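Local coordinates for protein Man26A (Cellulomonas fimi, PDB 2X2Y) that is an endo-beta-1,4-mannanase of glycoside hydrolase family 26, present here as the catalytic and Ig-like domains, that probably hydrolyses internal beta-1,4 linkages of mannans, at residues E30-G35 and P350-A355; F34-T39 and W322-A327. The protein carries 2 engineered substitutions. One frame throughout, in Å; residues are numbered along the deposited sequence.

Strand 32-37 is the first strand of the (beta/alpha)8 barrel, and both contacts start from it. Following the chain from the N terminus, 30-35 and 34-39 share F34 and G35, after which the chain runs through the rest of the barrel. It returns with strand 318-321, which pairs with strand 32-37, and runs on into 322-327, where contact 2 closes a loop of 282 residues. Beyond helix 340-348 it comes back again at 350-355, and contact 1 closes 314. The contact 2 loop thus lies within that of contact 1, apart from the shared start. Contact 1 adds the short strand 352-353 near the beginning of strand 32-37, whereas contact 2 joins its other end to the active-site side; their centres lie about 17 Å apart.

Contact 1. Residues E30-G35 and P350-A355. With MG (magnesium ion), chain C.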
loop_
_atom_site.group_PDB
_atom_site.type_symbol
_atom_site.label_atom_id
_atom_site.label_comp_id
_atom_site.label_asym_id
_atom_site.label_seq_id
_atom_site.Cartn_x
_atom_site.Cartn_y
_atom_site.Cartn_z
ATOM N N GLU A 30 13.171 -8.293 15.804
ATOM C CA GLU A 30 14.036 -9.476 15.718
ATOM C C GLU A 30 14.889 -9.452 14.450
ATOM O O GLU A 30 16.050 -9.873 14.449
ATOM C CB GLU A 30 13.199 -10.761 15.702
ATOM C CG GLU A 30 12.334 -11.008 16.930
ATOM C CD GLU A 30 11.553 -12.310 16.834
ATOM O OE1 GLU A 30 11.486 -12.899 15.731
ATOM O OE2 GLU A 30 10.998 -12.746 17.864
ATOM N N GLY A 31 14.291 -8.975 13.365
ATOM C CA GLY A 31 14.961 -8.897 12.078
ATOM C C GLY A 31 14.097 -8.136 11.095
ATOM O O GLY A 31 12.867 -8.146 11.197
ATOM N N ILE A 32 14.741 -7.463 10.149
ATOM C CA ILE A 32 14.020 -6.693 9.141
ATOM C C ILE A 32 14.243 -7.327 7.763
ATOM O O ILE A 32 15.378 -7.557 7.353
ATOM C CB ILE A 32 14.376 -5.157 9.205
ATOM C CG1 ILE A 32 13.350 -4.335 8.416
ATOM C CG2 ILE A 32 15.837 -4.883 8.768
ATOM C CD1 ILE A 32 13.359 -2.859 8.708
ATOM N N LEU A 33 13.154 -7.652 7.072
ATOM C CA LEU A 33 13.269 -8.292 5.767
ATOM C C LEU A 33 13.692 -7.260 4.726
ATOM O O LEU A 33 13.074 -6.204 4.624
ATOM C CB LEU A 33 11.955 -8.965 5.331
ATOM C CG LEU A 33 10.999 -9.797 6.202
ATOM C CD1 LEU A 33 10.388 -10.917 5.351
ATOM C CD2 LEU A 33 11.584 -10.369 7.478
ATOM N N PHE A 34 14.742 -7.559 3.964
ATOM C CA PHE A 34 15.164 -6.665 2.888
ATOM C C PHE A 34 14.302 -6.884 1.660
ATOM O O PHE A 34 14.035 -8.028 1.278
ATOM C CB PHE A 34 16.645 -6.843 2.519
ATOM C CG PHE A 34 17.053 -6.067 1.288
ATOM C CD1 PHE A 34 17.147 -4.673 1.324
ATOM C CD2 PHE A 34 17.300 -6.725 0.083
ATOM C CE1 PHE A 34 17.509 -3.944 0.174
ATOM C CE2 PHE A 34 17.651 -6.015 -1.069
ATOM C CZ PHE A 34 17.758 -4.623 -1.026
ATOM N N GLY A 35 13.880 -5.784 1.041
ATOM C CA GLY A 35 13.036 -5.853 -0.136
ATOM C C GLY A 35 13.614 -5.118 -1.319
ATOM O O GLY A 35 14.346 -4.144 -1.163
ATOM N N PRO A 350 23.484 -9.660 10.565
ATOM C CA PRO A 350 22.480 -10.660 10.975
ATOM C C PRO A 350 21.060 -10.104 11.179
ATOM O O PRO A 350 20.114 -10.880 11.209
ATOM C CB PRO A 350 23.045 -11.223 12.293
ATOM C CG PRO A 350 24.000 -10.176 12.788
ATOM C CD PRO A 350 24.570 -9.519 11.559
ATOM N N PHE A 351 20.917 -8.783 11.298
ATOM C CA PHE A 351 19.595 -8.168 11.485
ATOM C C PHE A 351 18.773 -8.060 10.194
ATOM O O PHE A 351 17.541 -8.045 10.243
ATOM C CB PHE A 351 19.723 -6.786 12.144
ATOM C CG PHE A 351 18.410 -6.215 12.629
ATOM C CD1 PHE A 351 17.789 -6.722 13.772
ATOM C CD2 PHE A 351 17.798 -5.163 11.948
ATOM C CE1 PHE A 351 16.571 -6.198 14.218
ATOM C CE2 PHE A 351 16.585 -4.625 12.390
ATOM C CZ PHE A 351 15.970 -5.140 13.520
ATOM N N THR A 352 19.444 -7.952 9.051
ATOM C CA THR A 352 18.747 -7.910 7.763
ATOM C C THR A 352 18.452 -9.326 7.289
ATOM O O THR A 352 19.352 -10.165 7.236
ATOM C CB THR A 352 19.542 -7.155 6.685
ATOM O OG1 THR A 352 20.850 -7.727 6.556
ATOM C CG2 THR A 352 19.662 -5.694 7.040
ATOM N N LEU A 353 17.191 -9.593 6.965
ATOM C CA LEU A 353 16.783 -10.932 6.548
ATOM C C LEU A 353 16.533 -11.025 5.039
ATOM O O LEU A 353 15.890 -10.158 4.448
ATOM C CB LEU A 353 15.557 -11.396 7.336
ATOM C CG LEU A 353 15.598 -11.401 8.876
ATOM C CD1 LEU A 353 14.337 -12.044 9.414
ATOM C CD2 LEU A 353 16.821 -12.113 9.441
ATOM N N PHE A 354 17.069 -12.079 4.431
ATOM C CA PHE A 354 16.934 -12.337 3.002
ATOM C C PHE A 354 16.086 -13.602 2.778
ATOM O O PHE A 354 15.678 -14.233 3.744
ATOM C CB PHE A 354 18.318 -12.396 2.341
ATOM C CG PHE A 354 18.951 -11.040 2.155
ATOM C CD1 PHE A 354 19.374 -10.284 3.257
ATOM C CD2 PHE A 354 19.119 -10.507 0.883
ATOM C CE1 PHE A 354 19.944 -9.015 3.089
ATOM C CE2 PHE A 354 19.698 -9.245 0.702
ATOM C CZ PHE A 354 20.102 -8.496 1.809
ATOM N N ALA A 355 15.796 -13.944 1.525
ATOM C CA ALA A 355 14.825 -15.007 1.196
ATOM C C ALA A 355 15.006 -16.313 1.978
ATOM O O ALA A 355 14.038 -16.846 2.532
ATOM C CB ALA A 355 14.809 -15.292 -0.305
HETATM MG MG MG C . 21.600 -10.149 6.622
HETATM O O HOH W 1 17.854 -11.128 12.656
HETATM O O HOH W 2 21.672 -12.215 6.087
#
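Three backbone hydrogen bonds join 30-35 to 350-355 as parallel strands: I32 N to F351 O, L353 N to I32 O (2.8 Å), and F34 N to L353 O. Ahead of them, one water donates to both E30 O and P350 O.

The F351 ring lies over the backbone, with G31 CA 4.0 Å from its centroid as a CH-pi contact over one face, while I32 CG2 packs 3.7 Å from F351 CE2. With CG anti to the backbone N (chi1 -168°), the ring reaches over G31 to the start of strand 32-37. Without the ring, as with an alanine here, G31 and I32 CG2 would probably lose their aromatic cover and a gap would open beside helix 299-308, whose L304 and K308 also touch F351.

L33 CD2 meets L353 CD1 at 3.8 Å. Farther along, F34 CB sits over one face of the F354 ring, 4.1 Å from its centroid; the ring planes are tilted by 26° and displaced, so that little of one ring lies over the other. V56 of helix 55-60 touches both.

T352 binds the magnesium ion through O (2.3 Å) and OG1 (2.5 Å), chi1 of 55° turning the hydroxyl back between N and carbonyl carbon; OG1 also hydrogen-bonds Y346 O. A347 and D349 give their carbonyl oxygens to the same ion. Backbone pairing and metal coordination thus meet at T352, so the ion probably restrains the chain that pairs with strand 32-37.

Contact 2. Residues F34-T39 and W322-A327; sequences FGHQHT and WRNADA. Engineered in segment 322-327: R323 (natural residue Ala), A325 (natural residue Phe). With FMT (formic acid), chain D.
N324 OD1 accepts a hydrogen bond from H36 NE2 (3.2 Å) and two more from the backbone N-H groups of F331 and V332, so three donors grip one amide oxygen. The H36 bond is bent, 135° at the hydrogen, and its donor stands above the carbonyl plane; the imidazole and amide planes are 80° apart. W322 O lies 2.9 Å from H36 NE2, near the ring plane. At the other ring nitrogen, H36 ND1 and T39 OG1 share a hydrogen bond of 2.9 Å that fixes the imidazole's rotation within the turn from H36 to T39.

Q37 lies flat against W322: CG sits 3.6 Å from the centroid of the indole six-membered ring, straight above it, and the amide is nearly parallel to the indole at 7°. A bend at chi2 lays the amide along the ring, and E320 takes the hydrogen bond from NE2. A water bridges Q37 O and N324 N. The engineered R323 packs CB 3.6 Å from Q37 O, and its guanidinium makes a cation-pi contact with F42.

W322 also touches E282, the predicted nucleophile. A tryptophan at the C-terminal end of the last barrel strand is characteristic of the substrate cleft of clan GH-A (beta/alpha)8 hydrolases.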
loop_
_atom_site.group_PDB
_atom_site.type_symbol
_atom_site.label_atom_id
_atom_site.label_comp_id
_atom_site.label_asym_id
_atom_site.label_seq_id
_atom_site.Cartn_x
_atom_site.Cartn_y
_atom_site.Cartn_z
ATOM N N PHE A 34 14.742 -7.559 3.964
ATOM C CA PHE A 34 15.164 -6.665 2.888
ATOM C C PHE A 34 14.302 -6.884 1.660
ATOM O O PHE A 34 14.035 -8.028 1.278
ATOM C CB PHE A 34 16.645 -6.843 2.519
ATOM C CG PHE A 34 17.053 -6.067 1.288
ATOM C CD1 PHE A 34 17.147 -4.673 1.324
ATOM C CD2 PHE A 34 17.300 -6.725 0.083
ATOM C CE1 PHE A 34 17.509 -3.944 0.174
ATOM C CE2 PHE A 34 17.651 -6.015 -1.069
ATOM C CZ PHE A 34 17.758 -4.623 -1.026
ATOM N N GLY A 35 13.880 -5.784 1.041
ATOM C CA GLY A 35 13.036 -5.853 -0.136
ATOM C C GLY A 35 13.614 -5.118 -1.319
ATOM O O GLY A 35 14.346 -4.144 -1.163
ATOM N N HIS A 36 13.274 -5.576 -2.515
ATOM C CA HIS A 36 13.749 -4.933 -3.729
ATOM C C HIS A 36 12.658 -4.941 -4.790
ATOM O O HIS A 36 12.037 -5.974 -5.051
ATOM C CB HIS A 36 15.033 -5.608 -4.235
ATOM C CG HIS A 36 15.672 -4.904 -5.392
ATOM N ND1 HIS A 36 16.250 -5.577 -6.449
ATOM C CD2 HIS A 36 15.812 -3.586 -5.665
ATOM C CE1 HIS A 36 16.731 -4.703 -7.315
ATOM N NE2 HIS A 36 16.475 -3.486 -6.865
ATOM N N GLN A 37 12.421 -3.780 -5.391
ATOM C CA GLN A 37 11.388 -3.632 -6.415
ATOM C C GLN A 37 11.827 -4.267 -7.729
ATOM O O GLN A 37 12.949 -4.019 -8.195
ATOM C CB GLN A 37 11.060 -2.145 -6.626
ATOM C CG GLN A 37 9.903 -1.860 -7.591
ATOM C CD GLN A 37 8.507 -2.175 -7.047
ATOM O OE1 GLN A 37 7.514 -2.013 -7.767
ATOM N NE2 GLN A 37 8.417 -2.608 -5.789
ATOM N N HIS A 38 10.949 -5.087 -8.319
ATOM C CA HIS A 38 11.208 -5.677 -9.634
ATOM C C HIS A 38 12.517 -6.457 -9.621
ATOM O O HIS A 38 13.292 -6.420 -10.585
ATOM C CB HIS A 38 11.274 -4.578 -10.704
ATOM C CG HIS A 38 9.936 -4.167 -11.233
ATOM N ND1 HIS A 38 9.175 -4.983 -12.045
ATOM C CD2 HIS A 38 9.220 -3.034 -11.062
ATOM C CE1 HIS A 38 8.050 -4.366 -12.353
ATOM N NE2 HIS A 38 8.052 -3.182 -11.768
ATOM N N THR A 39 12.768 -7.152 -8.518
ATOM C CA THR A 39 14.084 -7.734 -8.275
ATOM C C THR A 39 14.513 -8.777 -9.318
ATOM O O THR A 39 15.708 -8.885 -9.622
ATOM C CB THR A 39 14.227 -8.260 -6.814
ATOM O OG1 THR A 39 15.618 -8.389 -6.496
ATOM C CG2 THR A 39 13.509 -9.598 -6.619
ATOM N N TRP A 322 14.383 0.445 -4.261
ATOM C CA TRP A 322 13.706 0.554 -5.534
ATOM C C TRP A 322 14.415 -0.164 -6.692
ATOM O O TRP A 322 15.445 -0.814 -6.521
ATOM C CB TRP A 322 13.377 2.028 -5.863
ATOM C CG TRP A 322 12.092 2.175 -6.663
ATOM C CD1 TRP A 322 11.953 2.711 -7.923
ATOM C CD2 TRP A 322 10.776 1.742 -6.267
ATOM N NE1 TRP A 322 10.634 2.642 -8.325
ATOM C CE2 TRP A 322 9.892 2.057 -7.329
ATOM C CE3 TRP A 322 10.259 1.116 -5.117
ATOM C CZ2 TRP A 322 8.515 1.772 -7.271
ATOM C CZ3 TRP A 322 8.885 0.836 -5.062
ATOM C CH2 TRP A 322 8.035 1.166 -6.135
ATOM N N ARG A 323 13.835 -0.023 -7.872
ATOM C CA ARG A 323 14.132 -0.858 -9.012
ATOM C C ARG A 323 15.473 -0.558 -9.695
ATOM O O ARG A 323 15.906 0.597 -9.791
ATOM C CB ARG A 323 12.911 -0.815 -9.937
ATOM C CG ARG A 323 13.106 -0.556 -11.391
ATOM C CD ARG A 323 11.858 0.183 -11.837
ATOM N NE ARG A 323 11.608 0.080 -13.264
ATOM C CZ ARG A 323 11.626 1.103 -14.111
ATOM N NH1 ARG A 323 11.896 2.329 -13.696
ATOM N NH2 ARG A 323 11.373 0.888 -15.388
ATOM N N ASN A 324 16.148 -1.629 -10.108
ATOM C CA ASN A 324 17.400 -1.525 -10.852
ATOM C C ASN A 324 17.132 -1.422 -12.352
ATOM O O ASN A 324 17.279 -2.391 -13.095
ATOM C CB ASN A 324 18.348 -2.691 -10.513
ATOM C CG ASN A 324 19.166 -2.446 -9.240
ATOM O OD1 ASN A 324 18.740 -1.732 -8.313
ATOM N ND2 ASN A 324 20.355 -3.046 -9.190
ATOM N N ALA A 325 16.737 -0.227 -12.780
ATOM C CA ALA A 325 16.304 0.030 -14.159
ATOM C C ALA A 325 17.470 0.039 -15.143
ATOM O O ALA A 325 17.478 -0.739 -16.101
ATOM C CB ALA A 325 15.519 1.337 -14.244
ATOM N N ASP A 326 18.452 0.909 -14.903
ATOM C CA ASP A 326 19.619 1.047 -15.789
ATOM C C ASP A 326 20.821 1.609 -15.033
ATOM O O ASP A 326 20.720 1.875 -13.838
ATOM C CB ASP A 326 19.293 1.898 -17.039
ATOM C CG ASP A 326 18.623 3.218 -16.701
ATOM O OD1 ASP A 326 19.098 3.940 -15.796
ATOM O OD2 ASP A 326 17.607 3.539 -17.350
ATOM N N ALA A 327 21.949 1.767 -15.732
ATOM C CA ALA A 327 23.183 2.309 -15.131
ATOM C C ALA A 327 22.965 3.685 -14.488
ATOM O O ALA A 327 23.499 3.963 -13.411
ATOM C CB ALA A 327 24.311 2.377 -16.167
HETATM C C FMT D . 8.508 3.776 -10.900
HETATM O O1 FMT D . 8.433 2.549 -11.022
HETATM O O2 FMT D . 9.089 4.526 -11.688
HETATM O O HOH W 3 15.122 -4.274 -9.867
#